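Local coordinates for protein malate oxidoreductase (Thermotoga maritima, PDB 1VL6) that probably catalyses the NAD-dependent oxidative decarboxylation of malate to pyruvate and carbon dioxide, as a malic enzyme, at residues A[178-183]-A[188-193]; A[171-176]-A[208-213]; A[310-315]-A[320-325]. One frame throughout, in Å; residues are numbered along the deposited sequence.

Contact 1 (A[178-183]-A[188-193]); sequences AFLNAL and KKIEEV
L183 and I190 meet at about a right angle, the branched end of the leucine reaching from the last turns of helix 166-186 to the flank of the isoleucine in the loop that follows. The leucine CG stands anti to its own backbone N (chi1 -177°), which carries both methyls off the helix toward the loop. There they divide the work: L183 CD2 lies 3.5 Å from I190 CB, while L183 CD1 comes within 3.9 Å of V193 CG1 and also lies near the carbonyl oxygen of K188. One turn earlier, F179 offers its rim and not a face. I190 CD1 sits in the plane of the ring, 3.8 Å from F179 CE2, and V193 CG2 is met at the same edge, 4.3 Å from F179 CZ. L180 adds a looser touch from its CD2 to the end of the isoleucine. With both methyls gone, as in an alanine at L183, I190 CB and V193 CG1 would probably lose their partners on the helix, leaving a gap between helix and loop. K188 contributes its CB and backbone, its amino end running off to a salt bridge with D265. The loop turns back through the 189-193 bend, where E192 N bonds to K189 O, and F266 of strand 266-269 packs on L183 and V193. This apolar packing of a helix end on the connecting loop leads the chain into strand 194-198 of the Rossmann-type NAD-binding domain.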
loop_
_atom_site.group_PDB
_atom_site.type_symbol
_atom_site.label_atom_id
_atom_site.label_comp_id
_atom_site.label_asym_id
_atom_site.label_seq_id
_atom_site.Cartn_x
_atom_site.Cartn_y
_atom_site.Cartn_z
ATOM N N ALA A 178 16.727 16.871 26.542
ATOM C CA ALA A 178 15.968 17.977 27.116
ATOM C C ALA A 178 16.775 18.595 28.242
ATOM O O ALA A 178 16.847 19.808 28.371
ATOM C CB ALA A 178 14.624 17.465 27.640
ATOM N N PHE A 179 17.371 17.741 29.075
ATOM C CA PHE A 179 18.134 18.215 30.234
ATOM C C PHE A 179 19.315 19.046 29.797
ATOM O O PHE A 179 19.528 20.138 30.292
ATOM C CB PHE A 179 18.644 17.061 31.048
ATOM C CG PHE A 179 19.676 17.447 32.056
ATOM C CD1 PHE A 179 19.315 17.994 33.266
ATOM C CD2 PHE A 179 21.006 17.215 31.827
ATOM C CE1 PHE A 179 20.258 18.294 34.217
ATOM C CE2 PHE A 179 21.953 17.535 32.789
ATOM C CZ PHE A 179 21.577 18.067 33.975
ATOM N N LEU A 180 20.067 18.535 28.830
ATOM C CA LEU A 180 21.223 19.308 28.308
ATOM C C LEU A 180 20.858 20.686 27.809
ATOM O O LEU A 180 21.561 21.660 28.092
ATOM C CB LEU A 180 21.949 18.560 27.203
ATOM C CG LEU A 180 22.651 17.299 27.721
ATOM C CD1 LEU A 180 23.163 16.468 26.573
ATOM C CD2 LEU A 180 23.784 17.621 28.667
ATOM N N ASN A 181 19.769 20.787 27.062
ATOM C CA ASN A 181 19.344 22.076 26.538
ATOM C C ASN A 181 18.804 22.994 27.643
ATOM O O ASN A 181 19.118 24.184 27.698
ATOM C CB ASN A 181 18.364 21.867 25.403
ATOM C CG ASN A 181 19.067 21.531 24.079
ATOM O OD1 ASN A 181 20.298 21.596 23.950
ATOM N ND2 ASN A 181 18.280 21.190 23.093
ATOM N N ALA A 182 18.022 22.437 28.544
ATOM C CA ALA A 182 17.558 23.230 29.664
ATOM C C ALA A 182 18.751 23.790 30.473
ATOM O O ALA A 182 18.764 24.943 30.872
ATOM C CB ALA A 182 16.630 22.378 30.550
ATOM N N LEU A 183 19.746 22.937 30.697
ATOM C CA LEU A 183 20.942 23.304 31.438
ATOM C C LEU A 183 21.682 24.474 30.777
ATOM O O LEU A 183 22.095 25.392 31.446
ATOM C CB LEU A 183 21.874 22.081 31.578
ATOM C CG LEU A 183 23.134 22.319 32.395
ATOM C CD1 LEU A 183 22.713 22.541 33.873
ATOM C CD2 LEU A 183 24.166 21.212 32.271
ATOM N N LYS A 188 24.134 27.132 34.066
ATOM C CA LYS A 188 24.803 26.480 35.175
ATOM C C LYS A 188 25.737 25.354 34.661
ATOM O O LYS A 188 25.599 24.886 33.523
ATOM C CB LYS A 188 23.753 25.864 36.096
ATOM C CG LYS A 188 22.907 26.854 36.831
ATOM C CD LYS A 188 21.723 26.235 37.521
ATOM C CE LYS A 188 20.921 27.303 38.339
ATOM N NZ LYS A 188 19.630 26.692 38.897
ATOM N N LYS A 189 26.681 24.918 35.503
ATOM C CA LYS A 189 27.678 23.871 35.129
ATOM C C LYS A 189 27.167 22.481 35.508
ATOM O O LYS A 189 26.689 22.280 36.604
ATOM C CB LYS A 189 29.034 24.099 35.809
ATOM C CG LYS A 189 29.596 25.493 35.624
ATOM C CD LYS A 189 30.992 25.645 36.257
ATOM C CE LYS A 189 31.867 26.597 35.427
ATOM N NZ LYS A 189 33.225 26.785 36.011
ATOM N N ILE A 190 27.296 21.521 34.620
ATOM C CA ILE A 190 26.701 20.209 34.835
ATOM C C ILE A 190 27.257 19.469 36.054
ATOM O O ILE A 190 26.537 18.782 36.743
ATOM C CB ILE A 190 26.840 19.322 33.560
ATOM C CG1 ILE A 190 25.949 18.085 33.673
ATOM C CG2 ILE A 190 28.264 18.902 33.376
ATOM C CD1 ILE A 190 25.733 17.381 32.377
ATOM N N GLU A 191 28.545 19.616 36.295
ATOM C CA GLU A 191 29.154 19.029 37.475
ATOM C C GLU A 191 28.721 19.755 38.787
ATOM O O GLU A 191 29.068 19.286 39.861
ATOM C CB GLU A 191 30.679 18.951 37.350
ATOM C CG GLU A 191 31.433 20.272 37.445
ATOM C CD GLU A 191 31.498 21.103 36.165
ATOM O OE1 GLU A 191 30.888 20.740 35.111
ATOM O OE2 GLU A 191 32.195 22.147 36.236
ATOM N N GLU A 192 27.975 20.860 38.704
ATOM C CA GLU A 192 27.569 21.575 39.932
ATOM C C GLU A 192 26.097 21.524 40.274
ATOM O O GLU A 192 25.756 21.785 41.389
ATOM C CB GLU A 192 28.001 23.023 39.902
ATOM C CG GLU A 192 29.499 23.177 39.632
ATOM C CD GLU A 192 29.956 24.599 39.728
ATOM O OE1 GLU A 192 29.094 25.503 39.674
ATOM O OE2 GLU A 192 31.176 24.805 39.862
ATOM N N VAL A 193 25.230 21.114 39.362
ATOM C CA VAL A 193 23.794 21.112 39.642
ATOM C C VAL A 193 23.302 19.925 40.455
ATOM O O VAL A 193 23.819 18.811 40.293
ATOM C CB VAL A 193 22.922 21.175 38.352
ATOM C CG1 VAL A 193 23.061 22.508 37.738
ATOM C CG2 VAL A 193 23.305 20.096 37.383
#

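Contact 2 (A[171-176]-A[208-213]); sequences TAVVVS and VKFLLD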
loop_
_atom_site.group_PDB
_atom_site.type_symbol
_atom_site.label_atom_id
_atom_site.label_comp_id
_atom_site.label_asym_id
_atom_site.label_seq_id
_atom_site.Cartn_x
_atom_site.Cartn_y
_atom_site.Cartn_z
ATOM N N THR A 171 13.187 6.885 26.796
ATOM C CA THR A 171 12.898 7.944 27.734
ATOM C C THR A 171 14.160 8.554 28.217
ATOM O O THR A 171 14.235 9.764 28.359
ATOM C CB THR A 171 12.184 7.425 28.931
ATOM O OG1 THR A 171 10.995 6.761 28.534
ATOM C CG2 THR A 171 11.700 8.597 29.818
ATOM N N ALA A 172 15.162 7.729 28.512
ATOM C CA ALA A 172 16.425 8.274 28.995
ATOM C C ALA A 172 17.097 9.168 27.936
ATOM O O ALA A 172 17.640 10.202 28.249
ATOM C CB ALA A 172 17.352 7.152 29.412
ATOM N N VAL A 173 17.027 8.773 26.672
ATOM C CA VAL A 173 17.645 9.576 25.602
ATOM C C VAL A 173 16.981 10.947 25.484
ATOM O O VAL A 173 17.657 11.975 25.497
ATOM C CB VAL A 173 17.599 8.849 24.264
ATOM C CG1 VAL A 173 17.926 9.774 23.097
ATOM C CG2 VAL A 173 18.573 7.715 24.296
ATOM N N VAL A 174 15.665 10.960 25.414
ATOM C CA VAL A 174 14.966 12.201 25.246
ATOM C C VAL A 174 15.064 13.075 26.499
ATOM O O VAL A 174 15.255 14.281 26.398
ATOM C CB VAL A 174 13.506 11.960 24.875
ATOM C CG1 VAL A 174 12.814 13.254 24.613
ATOM C CG2 VAL A 174 13.437 11.152 23.632
ATOM N N VAL A 175 14.966 12.489 27.678
ATOM C CA VAL A 175 15.082 13.285 28.916
ATOM C C VAL A 175 16.471 13.939 28.968
ATOM O O VAL A 175 16.600 15.100 29.293
ATOM C CB VAL A 175 14.894 12.409 30.123
ATOM C CG1 VAL A 175 15.308 13.118 31.410
ATOM C CG2 VAL A 175 13.426 11.907 30.224
ATOM N N SER A 176 17.496 13.186 28.584
ATOM C CA SER A 176 18.846 13.660 28.583
ATOM C C SER A 176 19.024 14.812 27.623
ATOM O O SER A 176 19.655 15.810 27.974
ATOM C CB SER A 176 19.774 12.533 28.179
ATOM O OG SER A 176 19.824 11.555 29.203
ATOM N N VAL A 208 18.742 8.213 35.728
ATOM C CA VAL A 208 19.814 8.433 36.696
ATOM C C VAL A 208 21.161 8.089 36.078
ATOM O O VAL A 208 22.103 8.863 36.151
ATOM C CB VAL A 208 19.588 7.581 37.938
ATOM C CG1 VAL A 208 20.829 7.618 38.882
ATOM C CG2 VAL A 208 18.331 8.035 38.645
ATOM N N LYS A 209 21.255 6.920 35.476
ATOM C CA LYS A 209 22.523 6.477 34.903
ATOM C C LYS A 209 23.012 7.355 33.727
ATOM O O LYS A 209 24.195 7.590 33.595
ATOM C CB LYS A 209 22.415 5.005 34.458
ATOM C CG LYS A 209 22.520 4.031 35.601
ATOM C CD LYS A 209 22.465 2.626 35.101
ATOM C CE LYS A 209 22.755 1.620 36.191
ATOM N NZ LYS A 209 22.723 0.293 35.559
ATOM N N PHE A 210 22.109 7.823 32.875
ATOM C CA PHE A 210 22.504 8.729 31.797
ATOM C C PHE A 210 23.009 10.026 32.347
ATOM O O PHE A 210 24.008 10.524 31.843
ATOM C CB PHE A 210 21.353 9.046 30.825
ATOM C CG PHE A 210 21.226 8.089 29.681
ATOM C CD1 PHE A 210 20.839 6.780 29.889
ATOM C CD2 PHE A 210 21.487 8.495 28.393
ATOM C CE1 PHE A 210 20.722 5.900 28.840
ATOM C CE2 PHE A 210 21.350 7.628 27.358
ATOM C CZ PHE A 210 20.973 6.327 27.578
ATOM N N LEU A 211 22.317 10.597 33.340
ATOM C CA LEU A 211 22.783 11.867 33.912
ATOM C C LEU A 211 24.180 11.703 34.494
ATOM O O LEU A 211 25.047 12.573 34.317
ATOM C CB LEU A 211 21.827 12.413 34.967
ATOM C CG LEU A 211 20.430 12.795 34.463
ATOM C CD1 LEU A 211 19.486 13.064 35.636
ATOM C CD2 LEU A 211 20.481 13.978 33.545
ATOM N N LEU A 212 24.416 10.581 35.162
ATOM C CA LEU A 212 25.750 10.366 35.707
ATOM C C LEU A 212 26.764 10.262 34.597
ATOM O O LEU A 212 27.733 10.928 34.662
ATOM C CB LEU A 212 25.823 9.165 36.626
ATOM C CG LEU A 212 24.974 9.272 37.912
ATOM C CD1 LEU A 212 24.737 7.884 38.556
ATOM C CD2 LEU A 212 25.523 10.260 38.944
ATOM N N ASP A 213 26.520 9.461 33.581
ATOM C CA ASP A 213 27.386 9.402 32.401
ATOM C C ASP A 213 27.663 10.755 31.810
ATOM O O ASP A 213 28.756 10.980 31.317
ATOM C CB ASP A 213 26.705 8.691 31.251
ATOM C CG ASP A 213 26.944 7.269 31.228
ATOM O OD1 ASP A 213 27.654 6.767 32.134
ATOM O OD2 ASP A 213 26.419 6.566 30.320
#
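Helices 166-186 and 202-214 run in broadly the same direction, their short segments 171-176 and 208-213 inclined at 47° (signed crossing angle -47°) with axes 9.6 Å apart at closest approach. The second helix follows strand 194-198 and a glycine-rich turn of probable GxGxxG type, so the pair belongs to the Rossmann-type nucleotide-binding domain and packs helix on helix beside its sheet. A172 faces F210 directly, their CA atoms 6.7 Å apart. F210 carries the contact, presenting one ring face to the methyl of A172. That methyl comes over the face in a CH-pi contact, its CB 3.8 Å from the ring centroid and 24° off the normal, displaced toward the rim that bears CD1 and CE1. V173 CG2 reaches F210 CE2 at 4.1 Å, although this valine leaves its backbone pointing away from the second helix; with CG2 anti to the carbonyl carbon, that methyl swings back far enough to touch. V173 also packs on V353 and I356 of helix 346-358, and S176 touches V353 too. S176, one turn after A172, fits its hydroxyl beside the base of the phenylalanine, with OG 3.4 Å from F210 CB. This buried oxygen is turned back to its own helix, where it donates to the A172 carbonyl. That acceptor is thus gripped twice, since S176 N bonds to it as well, the two donors arriving from opposite faces of the carbonyl plane; the hydroxyl bond, S176 OG to A172 O, is 2.7 Å long.

Contact 3 (A[310-315]-A[320-325]); sequences AFIVAT and HPNQVN
Strand 312-315 is the edge strand, within this chain, of the mixed sheet of the Rossmann-type NAD-binding domain, and the loop that follows it folds back against it in a single beta bridge between T315 and Q323. The bridge is made by two backbone bonds: T315 N donates to N322 O at 3.2 Å, and V324 N to T315 O at 2.8 Å. The second acceptor is also approached by the CA of Q323 in a CA-H...O contact. Q323 starts out away from the strand, though its CB and CG still brush T315 O, and its NE2 bonds to the carbonyl of G316.

N322 adds a side-chain tie two residues earlier on the strand. Its CG is anti to the carbonyl carbon (chi1 -65°), and from there ND2 donates to V313 O at 3.0 Å with an N-H...O angle of 160°. The acceptor lies almost in the amide plane of the asparagine, but the donor is tilted 35° from the V313 carbonyl plane. Outside the two segments, OD1 accepts from I367 N and ND2 also donates to P364 O, so both ends of the amide are held and its rotation is fixed. The methyl of A314 fits over the loop backbone, close to N322 O and CB, and meets the V324 side chain at 3.9 Å between A314 CB and V324 CG2. A water bridges two carbonyls, donating to V313 O, which N322 already holds, and to P321 O, the latter 2.6 Å from the water oxygen.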
loop_
_atom_site.group_PDB
_atom_site.type_symbol
_atom_site.label_atom_id
_atom_site.label_comp_id
_atom_site.label_asym_id
_atom_site.label_seq_id
_atom_site.Cartn_x
_atom_site.Cartn_y
_atom_site.Cartn_z
ATOM N N ALA A 310 8.641 28.486 38.261
ATOM C CA ALA A 310 9.459 27.606 37.433
ATOM C C ALA A 310 10.042 28.360 36.253
ATOM O O ALA A 310 9.349 29.093 35.587
ATOM C CB ALA A 310 8.635 26.411 36.924
ATOM N N PHE A 311 11.322 28.171 35.976
ATOM C CA PHE A 311 11.956 28.814 34.785
ATOM C C PHE A 311 11.650 28.044 33.538
ATOM O O PHE A 311 11.486 28.645 32.510
ATOM C CB PHE A 311 13.465 28.846 34.957
ATOM C CG PHE A 311 14.223 29.269 33.758
ATOM C CD1 PHE A 311 13.962 30.478 33.147
ATOM C CD2 PHE A 311 15.285 28.485 33.289
ATOM C CE1 PHE A 311 14.700 30.886 32.036
ATOM C CE2 PHE A 311 16.038 28.885 32.227
ATOM C CZ PHE A 311 15.745 30.097 31.588
ATOM N N ILE A 312 11.617 26.710 33.614
ATOM C CA ILE A 312 11.283 25.836 32.447
ATOM C C ILE A 312 10.458 24.646 32.929
ATOM O O ILE A 312 10.785 24.003 33.967
ATOM C CB ILE A 312 12.539 25.286 31.775
ATOM C CG1 ILE A 312 13.251 26.369 30.990
ATOM C CG2 ILE A 312 12.192 24.120 30.835
ATOM C CD1 ILE A 312 14.700 26.002 30.616
ATOM N N VAL A 313 9.417 24.340 32.170
ATOM C CA VAL A 313 8.546 23.257 32.548
ATOM C C VAL A 313 8.382 22.341 31.336
ATOM O O VAL A 313 8.184 22.794 30.184
ATOM C CB VAL A 313 7.182 23.811 33.004
ATOM C CG1 VAL A 313 6.233 22.694 33.333
ATOM C CG2 VAL A 313 7.357 24.699 34.173
ATOM N N ALA A 314 8.480 21.051 31.592
ATOM C CA ALA A 314 8.304 20.078 30.545
ATOM C C ALA A 314 7.420 18.964 31.047
ATOM O O ALA A 314 7.426 18.661 32.229
ATOM C CB ALA A 314 9.676 19.514 30.105
ATOM N N THR A 315 6.658 18.353 30.138
ATOM C CA THR A 315 5.861 17.168 30.498
ATOM C C THR A 315 5.864 16.154 29.402
ATOM O O THR A 315 6.489 16.333 28.361
ATOM C CB THR A 315 4.406 17.465 30.806
ATOM O OG1 THR A 315 3.667 17.430 29.582
ATOM C CG2 THR A 315 4.233 18.813 31.397
ATOM N N HIS A 320 1.011 20.514 26.050
ATOM C CA HIS A 320 1.823 21.602 26.587
ATOM C C HIS A 320 3.123 21.715 25.830
ATOM O O HIS A 320 3.550 20.778 25.154
ATOM C CB HIS A 320 2.184 21.336 28.063
ATOM C CG HIS A 320 0.994 21.120 28.954
ATOM N ND1 HIS A 320 0.197 22.152 29.396
ATOM C CD2 HIS A 320 0.483 19.995 29.499
ATOM C CE1 HIS A 320 -0.775 21.670 30.145
ATOM N NE2 HIS A 320 -0.610 20.367 30.245
ATOM N N PRO A 321 3.790 22.845 25.931
ATOM C CA PRO A 321 5.111 22.957 25.347
ATOM C C PRO A 321 6.062 21.960 25.977
ATOM O O PRO A 321 5.759 21.399 27.043
ATOM C CB PRO A 321 5.540 24.383 25.709
ATOM C CG PRO A 321 4.300 25.093 26.027
ATOM C CD PRO A 321 3.345 24.099 26.545
ATOM N N ASN A 322 7.200 21.761 25.317
ATOM C CA ASN A 322 8.291 20.986 25.871
ATOM C C ASN A 322 7.842 19.573 26.222
ATOM O O ASN A 322 8.023 19.075 27.342
ATOM C CB ASN A 322 8.893 21.699 27.097
ATOM C CG ASN A 322 9.548 23.028 26.755
ATOM O OD1 ASN A 322 10.145 23.182 25.687
ATOM N ND2 ASN A 322 9.507 23.980 27.709
ATOM N N GLN A 323 7.243 18.932 25.246
ATOM C CA GLN A 323 6.877 17.552 25.404
ATOM C C GLN A 323 8.106 16.634 25.277
ATOM O O GLN A 323 8.659 16.455 24.200
ATOM C CB GLN A 323 5.832 17.150 24.384
ATOM C CG GLN A 323 5.567 15.681 24.473
ATOM C CD GLN A 323 4.473 15.195 23.563
ATOM O OE1 GLN A 323 4.148 15.828 22.560
ATOM N NE2 GLN A 323 3.901 14.048 23.918
ATOM N N VAL A 324 8.516 16.039 26.381
ATOM C CA VAL A 324 9.564 15.025 26.370
ATOM C C VAL A 324 8.931 13.696 25.977
ATOM O O VAL A 324 8.241 13.099 26.746
ATOM C CB VAL A 324 10.146 14.930 27.769
ATOM C CG1 VAL A 324 11.244 13.846 27.874
ATOM C CG2 VAL A 324 10.687 16.311 28.124
ATOM N N ASN A 325 9.078 13.281 24.746
ATOM C CA ASN A 325 8.440 12.044 24.342
ATOM C C ASN A 325 9.299 11.126 23.467
ATOM O O ASN A 325 10.056 11.575 22.630
ATOM C CB ASN A 325 7.062 12.252 23.740
ATOM C CG ASN A 325 7.117 12.509 22.323
ATOM O OD1 ASN A 325 7.860 13.366 21.933
ATOM N ND2 ASN A 325 6.353 11.766 21.517
HETATM O O HOH W 1 5.413 22.491 29.363
HETATM O O HOH W 2 4.694 18.876 27.351
#

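Helix 166-186 joins the three contacts. Contacts 1 and 2 both use it, their centres 12 Å apart, and contact 1 is nested within the chain loop that contact 2 closes; F179 CD2 meets L211 CD2 at 3.7 Å between them. Contact 3 comes later in the chain, 15 Å from contact 1 and 16 Å from contact 2 between centres, yet it touches the same helix: V324 CG1 lies 3.7 Å from both V174 CG1 and V175 CG2, and A182 CA lies 4.1 Å from I312 CD1. All three belong to the NAD-binding domain; A172 of contact 2 lies near, without touching, the probable glycine-rich dinucleotide-binding turn.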